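Local coordinates for protein synthesis inhibitor, putative (PDB 2B33) that is a putative endoribonuclease of the RutC (YjgF-like) family, which may have deaminase activity, and has been seen to bind calcium, at residues 37-41 and 73-79; 89-93 and 123-129; 97-101 and 114-118. One frame throughout, in Å; residues are numbered along the deposited sequence.

Interaction 1 (37-41 and 73-79); sequences NMMFV and ILEAGGF
Met39 and Val41 pack against Ile73, Leu74 and Phe79 in a buried, largely apolar helix-on-sheet contact of the YjgF-like alpha/beta fold, where the C-terminal end of helix 59-76 and the turn after it lie on strand 38-44. The methionine carries most of it. Its CG stands anti to the backbone N (chi1 174°) and the chain stays extended to the sulfur before bending at chi3, which brings SD against Leu74 and CE against Gly77 at the helix end. SD lies 3.9 Å from Leu74 CA, while CE turns in beside Gly77 CA at 3.8 Å. A side chain on Gly77 would collide with that methyl, so the missing CB is what lets Met39 in. Farther along the strand, the two methyls of Val41 divide their partners: CG1 touches Ile73 CG2 at 4.0 Å, and CG2 meets Leu74 CD2 crosswise. The chain leaving the helix folds back on itself, and Leu74 O accepts bonds from both Gly77 N and Phe79 N. This turn delivers the Phe79 ring to the strand. Val17, Ala32 and Val34 also touch Met39, and Ala135 of strand 129-136 adjoins both Leu74 and Phe79, so the helix end spans several strands of the sheet. On the sheet's other side Phe40 packs on Val85 of the second subunit. Met39 CB sits over the centre of the Phe79 ring, 3.8 Å from the centroid in a CH-pi contact, with SD more oblique in a Met-aromatic contact, while Asn37 O meets the ring edge 3.3 Å from CE2.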
ATOM      1  N   ASN A  37       7.332  16.885   6.287  1.00 37.39           N
ATOM      2  CA  ASN A  37       7.016  16.317   7.599  1.00 37.75           C
ATOM      3  C   ASN A  37       6.579  14.846   7.536  1.00 36.35           C
ATOM      4  O   ASN A  37       6.140  14.311   8.548  1.00 36.59           O
ATOM      5  CB  ASN A  37       5.962  17.177   8.340  1.00 38.83           C
ATOM      6  CG  ASN A  37       4.547  17.102   7.725  1.00 41.80           C
ATOM      7  OD1 ASN A  37       4.312  16.465   6.696  1.00 42.23           O
ATOM      8  ND2 ASN A  37       3.601  17.779   8.373  1.00 43.60           N
ATOM      9  N   MET A  38       6.708  14.212   6.362  1.00 35.51           N
ATOM     10  CA  MET A  38       6.297  12.819   6.139  1.00 34.11           C
ATOM     11  C   MET A  38       7.450  11.840   5.950  1.00 33.39           C
ATOM     12  O   MET A  38       8.422  12.171   5.289  1.00 30.96           O
ATOM     13  CB  MET A  38       5.476  12.723   4.857  1.00 34.96           C
ATOM     14  CG  MET A  38       4.195  13.523   4.835  1.00 32.82           C
ATOM     15  SD  MET A  38       3.243  13.193   3.346  1.00 31.93           S
ATOM     16  CE  MET A  38       2.771  11.459   3.525  1.00 30.39           C
ATOM     17  N   MET A  39       7.299  10.623   6.478  1.00 34.07           N
ATOM     18  CA  MET A  39       8.279   9.543   6.289  1.00 35.27           C
ATOM     19  C   MET A  39       7.593   8.313   5.698  1.00 35.53           C
ATOM     20  O   MET A  39       6.538   7.917   6.173  1.00 36.01           O
ATOM     21  CB  MET A  39       8.966   9.142   7.598  1.00 35.56           C
ATOM     22  CG  MET A  39       9.882   7.910   7.436  1.00 36.92           C
ATOM     23  SD  MET A  39      10.787   7.380   8.885  1.00 36.83           S
ATOM     24  CE  MET A  39      11.966   8.685   9.086  1.00 37.41           C
ATOM     25  N   PHE A  40       8.217   7.703   4.693  1.00 35.35           N
ATOM     26  CA  PHE A  40       7.715   6.491   4.060  1.00 35.58           C
ATOM     27  C   PHE A  40       8.723   5.386   4.372  1.00 35.99           C
ATOM     28  O   PHE A  40       9.811   5.390   3.821  1.00 37.75           O
ATOM     29  CB  PHE A  40       7.595   6.693   2.552  1.00 35.68           C
ATOM     30  CG  PHE A  40       6.582   7.737   2.147  1.00 34.70           C
ATOM     31  CD1 PHE A  40       6.931   9.085   2.096  1.00 34.83           C
ATOM     32  CD2 PHE A  40       5.291   7.368   1.787  1.00 34.13           C
ATOM     33  CE1 PHE A  40       6.002  10.046   1.714  1.00 31.43           C
ATOM     34  CE2 PHE A  40       4.357   8.325   1.400  1.00 32.55           C
ATOM     35  CZ  PHE A  40       4.717   9.663   1.359  1.00 33.94           C
ATOM     36  N   VAL A  41       8.367   4.458   5.257  1.00 35.24           N
ATOM     37  CA  VAL A  41       9.266   3.375   5.663  1.00 35.88           C
ATOM     38  C   VAL A  41       9.079   2.116   4.801  1.00 35.84           C
ATOM     39  O   VAL A  41       7.951   1.720   4.492  1.00 36.30           O
ATOM     40  CB  VAL A  41       9.066   2.991   7.152  1.00 36.30           C
ATOM     41  CG1 VAL A  41      10.071   1.919   7.575  1.00 36.90           C
ATOM     42  CG2 VAL A  41       9.209   4.219   8.058  1.00 38.06           C
ATOM     43  N   ILE A  73      14.224   2.822  12.410  1.00 37.56           N
ATOM     44  CA  ILE A  73      14.195   3.653  11.195  1.00 37.59           C
ATOM     45  C   ILE A  73      13.477   4.972  11.463  1.00 37.95           C
ATOM     46  O   ILE A  73      13.971   6.032  11.088  1.00 39.35           O
ATOM     47  CB  ILE A  73      13.552   2.901  10.005  1.00 37.29           C
ATOM     48  CG1 ILE A  73      14.440   1.721   9.608  1.00 37.27           C
ATOM     49  CG2 ILE A  73      13.395   3.821   8.783  1.00 35.66           C
ATOM     50  CD1 ILE A  73      13.766   0.672   8.759  1.00 35.86           C
ATOM     51  N   LEU A  74      12.310   4.897  12.096  1.00 37.87           N
ATOM     52  CA  LEU A  74      11.567   6.095  12.485  1.00 37.17           C
ATOM     53  C   LEU A  74      12.465   7.012  13.300  1.00 37.05           C
ATOM     54  O   LEU A  74      12.655   8.171  12.940  1.00 36.84           O
ATOM     55  CB  LEU A  74      10.331   5.724  13.309  1.00 36.58           C
ATOM     56  CG  LEU A  74       9.197   5.025  12.549  1.00 36.52           C
ATOM     57  CD1 LEU A  74       8.305   4.230  13.486  1.00 33.89           C
ATOM     58  CD2 LEU A  74       8.378   6.028  11.736  1.00 36.25           C
ATOM     59  N   GLU A  75      13.038   6.469  14.373  1.00 37.10           N
ATOM     60  CA  GLU A  75      13.910   7.234  15.283  1.00 38.48           C
ATOM     61  C   GLU A  75      15.212   7.767  14.666  1.00 37.95           C
ATOM     62  O   GLU A  75      15.737   8.773  15.131  1.00 38.19           O
ATOM     63  CB  GLU A  75      14.194   6.420  16.551  1.00 38.85           C
ATOM     64  CG  GLU A  75      12.946   6.222  17.419  1.00 39.82           C
ATOM     65  CD  GLU A  75      13.173   5.336  18.636  1.00 39.82           C
ATOM     66  OE1 GLU A  75      14.207   4.638  18.716  1.00 37.99           O
ATOM     67  OE2 GLU A  75      12.290   5.326  19.518  1.00 41.71           O
ATOM     68  N   ALA A  76      15.723   7.097  13.635  1.00 38.11           N
ATOM     69  CA  ALA A  76      16.930   7.543  12.934  1.00 37.22           C
ATOM     70  C   ALA A  76      16.671   8.799  12.086  1.00 36.67           C
ATOM     71  O   ALA A  76      17.599   9.561  11.824  1.00 36.07           O
ATOM     72  CB  ALA A  76      17.462   6.433  12.061  1.00 37.43           C
ATOM     73  N   GLY A  77      15.425   8.989  11.647  1.00 36.62           N
ATOM     74  CA  GLY A  77      15.025  10.159  10.859  1.00 36.36           C
ATOM     75  C   GLY A  77      14.325  11.261  11.647  1.00 36.16           C
ATOM     76  O   GLY A  77      13.829  12.223  11.057  1.00 36.54           O
ATOM     77  N   GLY A  78      14.288  11.136  12.972  1.00 35.41           N
ATOM     78  CA  GLY A  78      13.640  12.125  13.832  1.00 35.37           C
ATOM     79  C   GLY A  78      12.147  11.911  14.028  1.00 35.19           C
ATOM     80  O   GLY A  78      11.455  12.815  14.487  1.00 34.25           O
ATOM     81  N   PHE A  79      11.660  10.713  13.695  1.00 35.30           N
ATOM     82  CA  PHE A  79      10.251  10.341  13.845  1.00 35.37           C
ATOM     83  C   PHE A  79      10.123   9.338  14.996  1.00 35.58           C
ATOM     84  O   PHE A  79      11.127   8.830  15.493  1.00 34.88           O
ATOM     85  CB  PHE A  79       9.708   9.735  12.540  1.00 35.48           C
ATOM     86  CG  PHE A  79       9.433  10.750  11.458  1.00 35.37           C
ATOM     87  CD1 PHE A  79      10.468  11.419  10.830  1.00 38.37           C
ATOM     88  CD2 PHE A  79       8.135  11.010  11.044  1.00 36.05           C
ATOM     89  CE1 PHE A  79      10.217  12.347   9.829  1.00 34.99           C
ATOM     90  CE2 PHE A  79       7.880  11.935  10.043  1.00 33.55           C
ATOM     91  CZ  PHE A  79       8.927  12.606   9.438  1.00 35.25           C
TER

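Interaction 2 (89-93 and 123-129); sequences VFTTS and LPRNVEI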
ATOM      1  N   VAL A  89       0.457  -4.663   7.295  1.00 34.96           N
ATOM      2  CA  VAL A  89       1.076  -5.908   7.720  1.00 34.44           C
ATOM      3  C   VAL A  89       0.839  -6.937   6.620  1.00 35.22           C
ATOM      4  O   VAL A  89      -0.304  -7.136   6.185  1.00 34.65           O
ATOM      5  CB  VAL A  89       0.445  -6.470   9.021  1.00 34.77           C
ATOM      6  CG1 VAL A  89       1.094  -7.800   9.421  1.00 32.99           C
ATOM      7  CG2 VAL A  89       0.563  -5.481  10.168  1.00 33.97           C
ATOM      8  N   PHE A  90       1.921  -7.581   6.177  1.00 35.56           N
ATOM      9  CA  PHE A  90       1.854  -8.668   5.212  1.00 34.71           C
ATOM     10  C   PHE A  90       2.276  -9.895   5.983  1.00 35.30           C
ATOM     11  O   PHE A  90       3.198  -9.802   6.794  1.00 35.78           O
ATOM     12  CB  PHE A  90       2.834  -8.470   4.064  1.00 34.88           C
ATOM     13  CG  PHE A  90       2.625  -7.203   3.290  1.00 36.51           C
ATOM     14  CD1 PHE A  90       1.629  -7.126   2.316  1.00 37.37           C
ATOM     15  CD2 PHE A  90       3.442  -6.094   3.512  1.00 33.98           C
ATOM     16  CE1 PHE A  90       1.434  -5.954   1.585  1.00 39.88           C
ATOM     17  CE2 PHE A  90       3.260  -4.920   2.786  1.00 36.87           C
ATOM     18  CZ  PHE A  90       2.254  -4.850   1.818  1.00 36.89           C
ATOM     19  N   THR A  91       1.599 -11.024   5.742  1.00 35.37           N
ATOM     20  CA  THR A  91       1.940 -12.315   6.356  1.00 34.97           C
ATOM     21  C   THR A  91       1.742 -13.428   5.339  1.00 34.41           C
ATOM     22  O   THR A  91       1.276 -13.187   4.238  1.00 34.33           O
ATOM     23  CB  THR A  91       1.084 -12.647   7.626  1.00 35.21           C
ATOM     24  OG1 THR A  91      -0.314 -12.630   7.308  1.00 34.80           O
ATOM     25  CG2 THR A  91       1.348 -11.655   8.719  1.00 41.57           C
ATOM     26  N   THR A  92       2.151 -14.638   5.692  1.00 34.61           N
ATOM     27  CA  THR A  92       1.914 -15.810   4.843  1.00 36.27           C
ATOM     28  C   THR A  92       0.685 -16.586   5.322  1.00 35.75           C
ATOM     29  O   THR A  92       0.216 -17.480   4.625  1.00 35.86           O
ATOM     30  CB  THR A  92       3.140 -16.736   4.776  1.00 35.43           C
ATOM     31  OG1 THR A  92       3.634 -16.973   6.101  1.00 37.56           O
ATOM     32  CG2 THR A  92       4.226 -16.092   3.930  1.00 38.70           C
ATOM     33  N   SER A  93       0.158 -16.224   6.494  1.00 36.23           N
ATOM     34  CA  SER A  93      -0.998 -16.895   7.066  1.00 35.95           C
ATOM     35  C   SER A  93      -1.739 -16.023   8.065  1.00 35.96           C
ATOM     36  O   SER A  93      -1.116 -15.392   8.912  1.00 36.86           O
ATOM     37  CB  SER A  93      -0.551 -18.150   7.805  1.00 35.75           C
ATOM     38  OG  SER A  93      -1.648 -18.766   8.458  1.00 34.75           O
ATOM     39  N   LEU A 123       6.953 -13.955   0.864  1.00 35.90           N
ATOM     40  CA  LEU A 123       7.660 -12.737   1.259  1.00 35.66           C
ATOM     41  C   LEU A 123       9.169 -12.885   1.007  1.00 35.46           C
ATOM     42  O   LEU A 123       9.640 -13.996   0.748  1.00 34.18           O
ATOM     43  CB  LEU A 123       7.369 -12.435   2.742  1.00 36.21           C
ATOM     44  CG  LEU A 123       5.950 -11.975   3.119  1.00 36.18           C
ATOM     45  CD1 LEU A 123       5.729 -11.999   4.623  1.00 34.88           C
ATOM     46  CD2 LEU A 123       5.645 -10.576   2.570  1.00 32.52           C
ATOM     47  N   PRO A 124       9.928 -11.765   1.019  1.00 35.70           N
ATOM     48  CA  PRO A 124      11.381 -11.853   0.818  1.00 36.49           C
ATOM     49  C   PRO A 124      12.066 -12.797   1.812  1.00 36.23           C
ATOM     50  O   PRO A 124      11.642 -12.877   2.964  1.00 34.86           O
ATOM     51  CB  PRO A 124      11.849 -10.410   1.049  1.00 36.35           C
ATOM     52  CG  PRO A 124      10.686  -9.594   0.668  1.00 36.95           C
ATOM     53  CD  PRO A 124       9.508 -10.362   1.173  1.00 35.69           C
ATOM     54  N   ARG A 125      13.076 -13.536   1.343  1.00 36.56           N
ATOM     55  CA  ARG A 125      13.826 -14.492   2.172  1.00 37.06           C
ATOM     56  C   ARG A 125      12.912 -15.584   2.760  1.00 36.76           C
ATOM     57  O   ARG A 125      13.287 -16.249   3.722  1.00 36.93           O
ATOM     58  CB  ARG A 125      14.556 -13.766   3.324  1.00 37.91           C
ATOM     59  CG  ARG A 125      15.489 -12.622   2.922  1.00 40.30           C
ATOM     60  CD  ARG A 125      16.819 -13.127   2.410  1.00 46.80           C
ATOM     61  NE  ARG A 125      17.657 -13.653   3.491  1.00 50.78           N
ATOM     62  CZ  ARG A 125      18.436 -12.924   4.299  1.00 52.22           C
ATOM     63  NH1 ARG A 125      18.513 -11.596   4.186  1.00 52.47           N
ATOM     64  NH2 ARG A 125      19.149 -13.534   5.246  1.00 49.57           N
ATOM     65  N   ASN A 126      11.734 -15.783   2.159  1.00 36.30           N
ATOM     66  CA  ASN A 126      10.699 -16.714   2.648  1.00 36.82           C
ATOM     67  C   ASN A 126      10.234 -16.462   4.106  1.00 36.50           C
ATOM     68  O   ASN A 126       9.869 -17.395   4.820  1.00 36.90           O
ATOM     69  CB  ASN A 126      11.088 -18.193   2.408  1.00 36.61           C
ATOM     70  CG  ASN A 126      10.873 -18.641   0.968  1.00 38.48           C
ATOM     71  OD1 ASN A 126       9.800 -18.449   0.392  1.00 42.95           O
ATOM     72  ND2 ASN A 126      11.875 -19.292   0.401  1.00 34.98           N
ATOM     73  N   VAL A 127      10.216 -15.196   4.528  1.00 36.36           N
ATOM     74  CA  VAL A 127       9.748 -14.841   5.869  1.00 35.40           C
ATOM     75  C   VAL A 127       8.216 -14.927   5.937  1.00 36.08           C
ATOM     76  O   VAL A 127       7.543 -15.052   4.913  1.00 36.71           O
ATOM     77  CB  VAL A 127      10.222 -13.428   6.345  1.00 36.03           C
ATOM     78  CG1 VAL A 127      11.741 -13.345   6.319  1.00 34.78           C
ATOM     79  CG2 VAL A 127       9.564 -12.289   5.551  1.00 34.03           C
ATOM     80  N   GLU A 128       7.684 -14.847   7.152  1.00 36.04           N
ATOM     81  CA  GLU A 128       6.247 -14.955   7.421  1.00 36.46           C
ATOM     82  C   GLU A 128       5.578 -13.650   7.863  1.00 37.25           C
ATOM     83  O   GLU A 128       4.356 -13.595   8.006  1.00 37.35           O
ATOM     84  CB  GLU A 128       6.064 -16.036   8.482  1.00 36.16           C
ATOM     85  CG  GLU A 128       6.423 -17.418   7.926  1.00 39.72           C
ATOM     86  CD  GLU A 128       7.321 -18.238   8.815  1.00 42.64           C
ATOM     87  OE1 GLU A 128       8.124 -17.647   9.556  1.00 42.75           O
ATOM     88  OE2 GLU A 128       7.264 -19.488   8.720  1.00 51.24           O
ATOM     89  N   ILE A 129       6.365 -12.603   8.060  1.00 37.18           N
ATOM     90  CA  ILE A 129       5.835 -11.323   8.515  1.00 38.48           C
ATOM     91  C   ILE A 129       6.674 -10.191   7.900  1.00 38.11           C
ATOM     92  O   ILE A 129       7.904 -10.288   7.820  1.00 37.26           O
ATOM     93  CB  ILE A 129       5.771 -11.278  10.094  1.00 38.42           C
ATOM     94  CG1 ILE A 129       5.195  -9.969  10.632  1.00 42.68           C
ATOM     95  CG2 ILE A 129       7.130 -11.521  10.723  1.00 39.60           C
ATOM     96  CD1 ILE A 129       3.715  -9.784  10.382  1.00 47.81           C
TER
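Ile129 closes tightly on Val89 and Thr91, whereas the Thr92-Glu128 end of the same contact is looser and partly exposed. The isoleucine CD1 presses against two methyls at once, 3.4 Å from Val89 CG1 and likewise 3.4 Å from Thr91 CG2, both closer than ordinary carbon contacts. Its CG1 extends away from the main-chain nitrogen (chi1 -179°) and chi2 of 70° then brings CD1 against strand 84-91. Thr91 and Ile129 form an antiparallel non-hydrogen-bonded pair, and their backbones meet through CA-H...O contacts, one of them from Thr91 CA to Glu128 O at 3.2 Å. Leu123 adds a second apolar touch, placing CD2 3.8 Å from Phe90 CB. Beyond the pair the grip slackens: Thr92 N reaches Glu128 O in a weak bond of 3.4 Å, bent to 140° at the hydrogen. Thr92 OG1 touches CB and CG of Glu128 where the side chains cross at a slant; the carboxylate leads away to a salt bridge with Lys62. The contact thus fastens the loop before strand 129-136 to the end of strand 84-91, with Val66 of helix 59-76 touching Ile129, strand 114-119 flanking Val89 and Thr91, and Val118 of the second subunit packed on Phe90 and Leu123.

Interaction 3 (97-101 and 114-118); sequences FQRVN and ARSFV
Phe97 and Phe117 both hold CG trans to N (chi1 -174° in Phe97), torsions that bring the two rings together between helix and strand. They meet as a T-shaped (edge-to-face) pair, centroids 5.0 Å apart and planes at 66°. Phe97 CD1 is the leading atom, poised over the centre of the Phe117 ring and 3.8 Å from its CD2. Val100 comes instead at the rim of Phe117, CG1 approaching CE2 at 3.6 Å. Arg115 reaches the helix with an arm extended as far as CD and bent at chi3, and one face of its guanidinium is covered by Phe117 CD2. Its NH1 gives Asn101 OD1 a weak hydrogen bond of 3.2 Å, with only 127° at the hydrogen. Tyr104 engages the same arginine by a cation-pi interaction. Replacing Phe117 by an alanine is likely to leave the edge of Phe97 without a face to rest on and to open a gap beside Val100 and Arg115. On the strand, Arg115 N bonds to Ser42, and Ser116 OG to Glu132, of the third subunit. Helix 97-108 packed on strand 114-119 is the second half of a beta-alpha-beta crossover that begins with strand 84-91.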
ATOM      1  N   PHE A  97      -2.610 -13.759  13.111  1.00 39.89           N
ATOM      2  CA  PHE A  97      -3.286 -12.493  13.438  1.00 38.46           C
ATOM      3  C   PHE A  97      -3.291 -12.137  14.922  1.00 37.67           C
ATOM      4  O   PHE A  97      -2.784 -11.076  15.304  1.00 36.11           O
ATOM      5  CB  PHE A  97      -4.724 -12.519  12.914  1.00 39.08           C
ATOM      6  CG  PHE A  97      -5.469 -11.216  13.077  1.00 42.03           C
ATOM      7  CD1 PHE A  97      -5.246 -10.164  12.194  1.00 43.96           C
ATOM      8  CD2 PHE A  97      -6.417 -11.054  14.081  1.00 44.49           C
ATOM      9  CE1 PHE A  97      -5.938  -8.967  12.316  1.00 44.26           C
ATOM     10  CE2 PHE A  97      -7.118  -9.860  14.210  1.00 45.35           C
ATOM     11  CZ  PHE A  97      -6.876  -8.813  13.322  1.00 43.51           C
ATOM     12  N   GLN A  98      -3.851 -13.028  15.742  1.00 37.58           N
ATOM     13  CA  GLN A  98      -3.971 -12.803  17.193  1.00 38.55           C
ATOM     14  C   GLN A  98      -2.627 -12.514  17.869  1.00 38.27           C
ATOM     15  O   GLN A  98      -2.487 -11.509  18.574  1.00 37.29           O
ATOM     16  CB  GLN A  98      -4.688 -13.971  17.903  1.00 39.00           C
ATOM     17  CG  GLN A  98      -6.243 -13.950  17.849  1.00 43.97           C
ATOM     18  CD  GLN A  98      -6.860 -14.076  16.442  1.00 48.88           C
ATOM     19  OE1 GLN A  98      -6.295 -14.715  15.540  1.00 53.04           O
ATOM     20  NE2 GLN A  98      -8.046 -13.486  16.271  1.00 44.05           N
ATOM     21  N   ARG A  99      -1.646 -13.379  17.618  1.00 37.93           N
ATOM     22  CA  ARG A  99      -0.300 -13.246  18.200  1.00 37.80           C
ATOM     23  C   ARG A  99       0.495 -12.048  17.671  1.00 37.41           C
ATOM     24  O   ARG A  99       1.263 -11.451  18.416  1.00 36.87           O
ATOM     25  CB  ARG A  99       0.493 -14.543  18.019  1.00 37.59           C
ATOM     26  CG  ARG A  99      -0.040 -15.694  18.874  1.00 37.47           C
ATOM     27  CD  ARG A  99       0.613 -17.020  18.512  1.00 38.46           C
ATOM     28  NE  ARG A  99       0.202 -17.478  17.179  1.00 39.20           N
ATOM     29  CZ  ARG A  99       0.823 -18.417  16.459  1.00 36.10           C
ATOM     30  NH1 ARG A  99       1.902 -19.044  16.903  1.00 38.15           N
ATOM     31  NH2 ARG A  99       0.354 -18.736  15.270  1.00 33.91           N
ATOM     32  N   VAL A 100       0.325 -11.709  16.392  1.00 37.76           N
ATOM     33  CA  VAL A 100       0.981 -10.539  15.810  1.00 36.80           C
ATOM     34  C   VAL A 100       0.396  -9.286  16.459  1.00 37.69           C
ATOM     35  O   VAL A 100       1.146  -8.392  16.840  1.00 37.30           O
ATOM     36  CB  VAL A 100       0.837 -10.467  14.250  1.00 37.60           C
ATOM     37  CG1 VAL A 100       1.250  -9.077  13.702  1.00 36.58           C
ATOM     38  CG2 VAL A 100       1.670 -11.560  13.571  1.00 36.68           C
ATOM     39  N   ASN A 101      -0.932  -9.234  16.585  1.00 37.84           N
ATOM     40  CA  ASN A 101      -1.613  -8.115  17.234  1.00 38.47           C
ATOM     41  C   ASN A 101      -1.167  -7.912  18.676  1.00 38.42           C
ATOM     42  O   ASN A 101      -1.083  -6.777  19.143  1.00 37.59           O
ATOM     43  CB  ASN A 101      -3.140  -8.292  17.217  1.00 39.33           C
ATOM     44  CG  ASN A 101      -3.757  -8.067  15.844  1.00 41.58           C
ATOM     45  OD1 ASN A 101      -3.064  -7.930  14.840  1.00 49.29           O
ATOM     46  ND2 ASN A 101      -5.078  -8.032  15.803  1.00 48.51           N
ATOM     47  N   ALA A 114      -3.907   3.844  11.449  1.00 35.10           N
ATOM     48  CA  ALA A 114      -4.757   3.115  10.504  1.00 33.97           C
ATOM     49  C   ALA A 114      -3.972   1.883  10.080  1.00 32.97           C
ATOM     50  O   ALA A 114      -2.739   1.903  10.112  1.00 30.60           O
ATOM     51  CB  ALA A 114      -5.089   3.976   9.307  1.00 33.65           C
ATOM     52  N   ARG A 115      -4.668   0.809   9.701  1.00 33.47           N
ATOM     53  CA  ARG A 115      -3.989  -0.428   9.341  1.00 33.87           C
ATOM     54  C   ARG A 115      -4.753  -1.355   8.389  1.00 33.04           C
ATOM     55  O   ARG A 115      -5.979  -1.349   8.348  1.00 32.04           O
ATOM     56  CB  ARG A 115      -3.686  -1.202  10.631  1.00 33.29           C
ATOM     57  CG  ARG A 115      -2.776  -2.404  10.467  1.00 37.00           C
ATOM     58  CD  ARG A 115      -2.550  -3.129  11.774  1.00 39.10           C
ATOM     59  NE  ARG A 115      -3.752  -3.816  12.254  1.00 44.39           N
ATOM     60  CZ  ARG A 115      -3.800  -4.619  13.318  1.00 42.66           C
ATOM     61  NH1 ARG A 115      -2.705  -4.868  14.040  1.00 42.22           N
ATOM     62  NH2 ARG A 115      -4.955  -5.187  13.667  1.00 42.15           N
ATOM     63  N   SER A 116      -3.986  -2.120   7.610  1.00 33.00           N
ATOM     64  CA  SER A 116      -4.481  -3.222   6.769  1.00 32.32           C
ATOM     65  C   SER A 116      -3.584  -4.411   7.099  1.00 31.32           C
ATOM     66  O   SER A 116      -2.374  -4.264   7.241  1.00 29.39           O
ATOM     67  CB  SER A 116      -4.421  -2.920   5.274  1.00 32.38           C
ATOM     68  OG  SER A 116      -5.488  -2.090   4.869  1.00 31.40           O
ATOM     69  N   PHE A 117      -4.196  -5.580   7.242  1.00 32.96           N
ATOM     70  CA  PHE A 117      -3.507  -6.806   7.591  1.00 34.00           C
ATOM     71  C   PHE A 117      -3.963  -7.804   6.532  1.00 35.55           C
ATOM     72  O   PHE A 117      -5.145  -8.158   6.492  1.00 36.89           O
ATOM     73  CB  PHE A 117      -3.954  -7.224   8.988  1.00 35.67           C
ATOM     74  CG  PHE A 117      -3.018  -8.169   9.701  1.00 33.98           C
ATOM     75  CD1 PHE A 117      -2.744  -9.433   9.200  1.00 40.28           C
ATOM     76  CD2 PHE A 117      -2.485  -7.819  10.931  1.00 35.07           C
ATOM     77  CE1 PHE A 117      -1.909 -10.303   9.885  1.00 38.64           C
ATOM     78  CE2 PHE A 117      -1.662  -8.681  11.615  1.00 37.25           C
ATOM     79  CZ  PHE A 117      -1.374  -9.923  11.101  1.00 38.73           C
ATOM     80  N   VAL A 118      -3.039  -8.225   5.663  1.00 36.24           N
ATOM     81  CA  VAL A 118      -3.339  -9.168   4.571  1.00 36.23           C
ATOM     82  C   VAL A 118      -2.320 -10.300   4.532  1.00 35.88           C
ATOM     83  O   VAL A 118      -1.180 -10.130   4.969  1.00 36.29           O
ATOM     84  CB  VAL A 118      -3.398  -8.467   3.181  1.00 36.09           C
ATOM     85  CG1 VAL A 118      -4.494  -7.435   3.170  1.00 37.85           C
ATOM     86  CG2 VAL A 118      -2.057  -7.822   2.795  1.00 37.94           C
TER

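Overall arrangement
All three contacts serve one mixed sheet, interaction 1 on the opposite side of the chain's centre from the others. It closes before the others open; its centre lies about 23 Å from that of interaction 2 and about 21 Å from that of interaction 3. Interactions 2 and 3 are neighbours, about 13 Å between centres, residues 97-101 and 114-118 falling between the two segments of interaction 2. They join across parallel strands 84-91 and 114-119, where Val89 N lies 2.9 Å from Ser116 O and Val89 CG1 packs on Phe117. Interactions 1 and 3 thus set helices 59-76 and 97-108 on a sheet that also meets neighbouring subunits, while interaction 2 ties a loop to it.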